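Long-range contacts in hypothetical protein, similar to alpha-acetolactate decarboxylase (Staphylococcus aureus subsp. aureus, PDB 1XV2), which probably decarboxylates alpha-acetolactate to acetoin as a zinc-dependent alpha-acetolactate decarboxylase: residues 115-120 and 156-161; 160-165 and 173-178. All coordinates share one frame; numbering follows the deposited sequence.

Contact 1 of 2, residues 115-120 and 156-161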
# COMPACT_ATOMS: atom_id res chain seq x y z
N VAL A 115 11.55 -1.31 -13.83
CA VAL A 115 12.78 -1.43 -14.58
C VAL A 115 12.65 -2.39 -15.74
O VAL A 115 11.84 -3.32 -15.72
CB VAL A 115 13.95 -1.92 -13.71
CG1 VAL A 115 14.17 -0.97 -12.55
CG2 VAL A 115 13.67 -3.33 -13.21
N LYS A 116 13.45 -2.15 -16.76
CA LYS A 116 13.48 -2.99 -17.94
C LYS A 116 14.94 -3.06 -18.33
O LYS A 116 15.58 -2.04 -18.56
CB LYS A 116 12.65 -2.38 -19.07
CG LYS A 116 12.50 -3.31 -20.27
CD LYS A 116 11.56 -2.75 -21.32
CE LYS A 116 11.38 -3.75 -22.45
NZ LYS A 116 10.41 -3.28 -23.49
N ILE A 117 15.47 -4.28 -18.37
CA ILE A 117 16.86 -4.51 -18.72
C ILE A 117 16.87 -5.46 -19.91
O ILE A 117 16.53 -6.63 -19.77
CB ILE A 117 17.61 -5.17 -17.54
CG1 ILE A 117 17.48 -4.29 -16.30
CG2 ILE A 117 19.08 -5.39 -17.91
CD1 ILE A 117 17.91 -4.96 -15.01
N TYR A 118 17.24 -4.95 -21.08
CA TYR A 118 17.25 -5.76 -22.30
C TYR A 118 18.60 -5.82 -22.99
O TYR A 118 19.28 -4.81 -23.13
CB TYR A 118 16.22 -5.23 -23.30
CG TYR A 118 16.25 -6.00 -24.60
CD1 TYR A 118 15.70 -7.28 -24.69
CD2 TYR A 118 16.93 -5.50 -25.71
CE1 TYR A 118 15.83 -8.04 -25.84
CE2 TYR A 118 17.07 -6.25 -26.87
CZ TYR A 118 16.52 -7.53 -26.93
OH TYR A 118 16.69 -8.30 -28.06
N GLY A 119 18.97 -7.02 -23.44
CA GLY A 119 20.24 -7.20 -24.12
C GLY A 119 20.76 -8.61 -23.93
O GLY A 119 19.99 -9.56 -23.84
N THR A 120 22.09 -8.75 -23.86
CA THR A 120 22.70 -10.05 -23.67
C THR A 120 23.15 -10.24 -22.22
O THR A 120 23.64 -9.31 -21.58
CB THR A 120 23.92 -10.23 -24.59
OG1 THR A 120 24.85 -9.16 -24.38
CG2 THR A 120 23.49 -10.24 -26.05
N GLY A 156 17.67 -11.54 -23.95
CA GLY A 156 16.29 -11.45 -23.51
C GLY A 156 16.04 -10.16 -22.75
O GLY A 156 16.80 -9.20 -22.86
N ALA A 157 14.97 -10.15 -21.96
CA ALA A 157 14.62 -8.96 -21.20
C ALA A 157 14.19 -9.29 -19.78
O ALA A 157 13.50 -10.27 -19.53
CB ALA A 157 13.51 -8.19 -21.91
N ILE A 158 14.63 -8.45 -18.85
CA ILE A 158 14.27 -8.58 -17.45
C ILE A 158 13.30 -7.44 -17.18
O ILE A 158 13.55 -6.31 -17.59
CB ILE A 158 15.47 -8.38 -16.50
CG1 ILE A 158 16.45 -9.55 -16.60
CG2 ILE A 158 14.97 -8.21 -15.07
CD1 ILE A 158 17.66 -9.40 -15.69
N VAL A 159 12.20 -7.73 -16.51
CA VAL A 159 11.23 -6.70 -16.16
C VAL A 159 10.89 -6.92 -14.70
O VAL A 159 10.90 -8.05 -14.21
CB VAL A 159 9.94 -6.78 -17.02
CG1 VAL A 159 10.28 -6.64 -18.49
CG2 VAL A 159 9.21 -8.09 -16.76
N GLY A 160 10.62 -5.83 -14.00
CA GLY A 160 10.29 -5.95 -12.59
C GLY A 160 10.00 -4.62 -11.94
O GLY A 160 9.85 -3.60 -12.62
N PHE A 161 9.93 -4.64 -10.62
CA PHE A 161 9.63 -3.44 -9.86
C PHE A 161 10.43 -3.35 -8.59
O PHE A 161 10.86 -4.36 -8.03
CB PHE A 161 8.14 -3.43 -9.49
CG PHE A 161 7.23 -3.51 -10.66
CD1 PHE A 161 6.97 -2.39 -11.44
CD2 PHE A 161 6.63 -4.72 -11.00
CE1 PHE A 161 6.13 -2.47 -12.55
CE2 PHE A 161 5.78 -4.82 -12.10
CZ PHE A 161 5.53 -3.69 -12.88
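Ile117 and Ile158 face each other as a hydrogen-bonded pair in an antiparallel beta ladder, part of the curled sheet in which strand 154-163 lies beside strand 113-118. Their backbones are joined in both directions: Ile117 N to Ile158 O at 2.9 Å, and Ile158 N to Ile117 O at 2.8 Å. This is the tight part of the contact, with Ile117 CB and Ile158 CB 4.0 Å apart. Helix 95-105 packs on Val115 and Ile117, while Ile158 rests on Ile177 and Phe179 of strand 174-181. On the other face Val159 is covered by strand 48-52, and the looser, solvent side is limited to the partly exposed Lys116 and Tyr118. Lys116 passes Val159 with CG 4.4 Å from CG1, and its fully extended chain then leads away to a weak, long ion pair with Asp53. Tyr118 has its hydroxyl hydrogen-bonded to Asp182 and Arg155. Beyond it the chain turns a corner at Gly119, whose O accepts Gly156 N at 3.1 Å. With CG anti to the backbone N (chi1 177°), the Tyr118 ring meets Ala157 edge-on, CD1 lying 3.7 Å from the methyl CB.

Contact 2 of 2, residues 160-165 and 173-178. With ZN (zinc ion), chain E.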
# COMPACT_ATOMS: atom_id res chain seq x y z
N GLY A 160 10.62 -5.83 -14.00
CA GLY A 160 10.29 -5.95 -12.59
C GLY A 160 10.00 -4.62 -11.94
O GLY A 160 9.85 -3.60 -12.62
N PHE A 161 9.93 -4.64 -10.62
CA PHE A 161 9.63 -3.44 -9.86
C PHE A 161 10.43 -3.35 -8.59
O PHE A 161 10.86 -4.36 -8.03
CB PHE A 161 8.14 -3.43 -9.49
CG PHE A 161 7.23 -3.51 -10.66
CD1 PHE A 161 6.97 -2.39 -11.44
CD2 PHE A 161 6.63 -4.72 -11.00
CE1 PHE A 161 6.13 -2.47 -12.55
CE2 PHE A 161 5.78 -4.82 -12.10
CZ PHE A 161 5.53 -3.69 -12.88
N PHE A 162 10.63 -2.12 -8.13
CA PHE A 162 11.34 -1.88 -6.89
C PHE A 162 10.29 -1.40 -5.90
O PHE A 162 9.50 -0.50 -6.21
CB PHE A 162 12.41 -0.80 -7.06
CG PHE A 162 13.12 -0.45 -5.79
CD1 PHE A 162 14.16 -1.25 -5.31
CD2 PHE A 162 12.73 0.65 -5.04
CE1 PHE A 162 14.80 -0.95 -4.11
CE2 PHE A 162 13.37 0.96 -3.84
CZ PHE A 162 14.41 0.15 -3.37
N THR A 163 10.28 -2.00 -4.72
CA THR A 163 9.34 -1.63 -3.67
C THR A 163 10.10 -0.96 -2.53
O THR A 163 11.09 -1.51 -2.04
CB THR A 163 8.62 -2.88 -3.13
OG1 THR A 163 7.91 -3.52 -4.20
CG2 THR A 163 7.63 -2.49 -2.03
N PRO A 164 9.66 0.23 -2.10
CA PRO A 164 10.33 0.94 -1.01
C PRO A 164 10.11 0.25 0.33
O PRO A 164 9.08 -0.40 0.54
CB PRO A 164 9.71 2.34 -1.08
CG PRO A 164 8.32 2.06 -1.56
CD PRO A 164 8.54 1.02 -2.64
N GLU A 165 11.08 0.38 1.23
CA GLU A 165 11.05 -0.26 2.54
C GLU A 165 9.71 -0.35 3.25
O GLU A 165 9.25 -1.45 3.57
CB GLU A 165 12.07 0.40 3.48
CG GLU A 165 12.45 -0.46 4.67
CD GLU A 165 13.41 0.24 5.63
OE1 GLU A 165 14.37 0.89 5.15
OE2 GLU A 165 13.22 0.13 6.86
N ALA A 173 10.60 -6.85 -0.75
CA ALA A 173 11.71 -6.07 -0.22
C ALA A 173 12.75 -5.73 -1.28
O ALA A 173 13.69 -6.49 -1.49
CB ALA A 173 12.36 -6.84 0.93
N GLY A 174 12.58 -4.60 -1.95
CA GLY A 174 13.54 -4.22 -2.97
C GLY A 174 13.11 -4.58 -4.39
O GLY A 174 11.96 -4.36 -4.77
N PHE A 175 14.03 -5.16 -5.16
CA PHE A 175 13.74 -5.54 -6.54
C PHE A 175 13.05 -6.89 -6.69
O PHE A 175 13.36 -7.85 -5.99
CB PHE A 175 15.04 -5.56 -7.36
CG PHE A 175 15.65 -4.21 -7.57
CD1 PHE A 175 15.08 -3.30 -8.46
CD2 PHE A 175 16.80 -3.84 -6.88
CE1 PHE A 175 15.65 -2.04 -8.65
CE2 PHE A 175 17.37 -2.58 -7.06
CZ PHE A 175 16.79 -1.68 -7.95
N HIS A 176 12.09 -6.94 -7.61
CA HIS A 176 11.38 -8.17 -7.91
C HIS A 176 11.34 -8.18 -9.43
O HIS A 176 10.67 -7.36 -10.05
CB HIS A 176 9.96 -8.15 -7.33
CG HIS A 176 9.21 -9.42 -7.53
ND1 HIS A 176 7.96 -9.65 -6.98
CD2 HIS A 176 9.51 -10.54 -8.23
CE1 HIS A 176 7.53 -10.85 -7.34
NE2 HIS A 176 8.46 -11.40 -8.10
N ILE A 177 12.09 -9.10 -10.02
CA ILE A 177 12.20 -9.17 -11.47
C ILE A 177 12.06 -10.56 -12.08
O ILE A 177 12.47 -11.56 -11.49
CB ILE A 177 13.57 -8.62 -11.92
CG1 ILE A 177 14.68 -9.27 -11.10
CG2 ILE A 177 13.61 -7.11 -11.76
CD1 ILE A 177 16.09 -8.95 -11.57
N HIS A 178 11.49 -10.59 -13.27
CA HIS A 178 11.30 -11.83 -14.02
C HIS A 178 12.04 -11.67 -15.34
O HIS A 178 12.30 -10.55 -15.77
CB HIS A 178 9.82 -12.10 -14.29
CG HIS A 178 9.05 -12.57 -13.09
ND1 HIS A 178 7.73 -12.94 -13.15
CD2 HIS A 178 9.43 -12.73 -11.80
CE1 HIS A 178 7.32 -13.31 -11.95
NE2 HIS A 178 8.33 -13.19 -11.11
ZN ZN E . 8.30 -13.52 -8.88
O HOH W 1 7.55 -15.82 -8.62
O HOH W 2 7.40 -14.19 -6.64
O HOH W 3 5.90 -13.99 -8.48
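Phe162 leans on Phe175 from its first side-chain atom onward. CB lies 3.8 Å from Phe175 CE1, and CG passes the same atom slightly farther off. CD1 then stands over the centre of the Phe175 ring, 3.6 Å above its plane, while also touching the carbonyl carbon of Gly174. Farther out, CE1 reaches Gly174 CA at 3.7 Å. With CG anti to the backbone N (chi1 176°), Phe162 offers an edge to the Phe175 face: an edge-to-face pair with planes inclined at 58°. Phe99 of helix 95-105 stacks with Phe175. The two strands form a beta hairpin, 154-163 with 174-181, in which Phe161 and His176 are a hydrogen-bonded pair: Phe161 N gives to His176 O and His176 N to Phe161 O, each at 2.9 Å. At the loop end Thr163 N bonds to Gly174 O, whereas the return bond from Gly174 N is weak. Gly160 lies against Ile177, its CA 3.6 Å from Ile177 CG2 and 2.9 Å from His176 O. His176 and Phe161 point to the opposite face from the Phe162-Phe175 pair. His176 NE2 binds zinc at 2.3 Å, and His178 NE2 is a second ligand, with His189 and three waters completing the site.

Strand 154-163 is common to both contacts, and Gly160 and Phe161 belong to each; the centres of the two contacts lie about 13 Å apart. Contact 1 pairs the strand with 113-118 on one edge, contact 2 with 174-181 on the other, making three adjacent strands of one sheet. The junction is direct: Val159 O of contact 1 probably accepts a hydrogen bond from His178 N of contact 2 at 2.8 Å, and Ile158 CG2 packs 3.5 Å from Ile177 CB. The backbone of a zinc ligand is held by the central strand. The metal belongs to contact 2, but Gly160, shared with contact 1, has its CA about 9 Å from it. The zinc probably marks the active site.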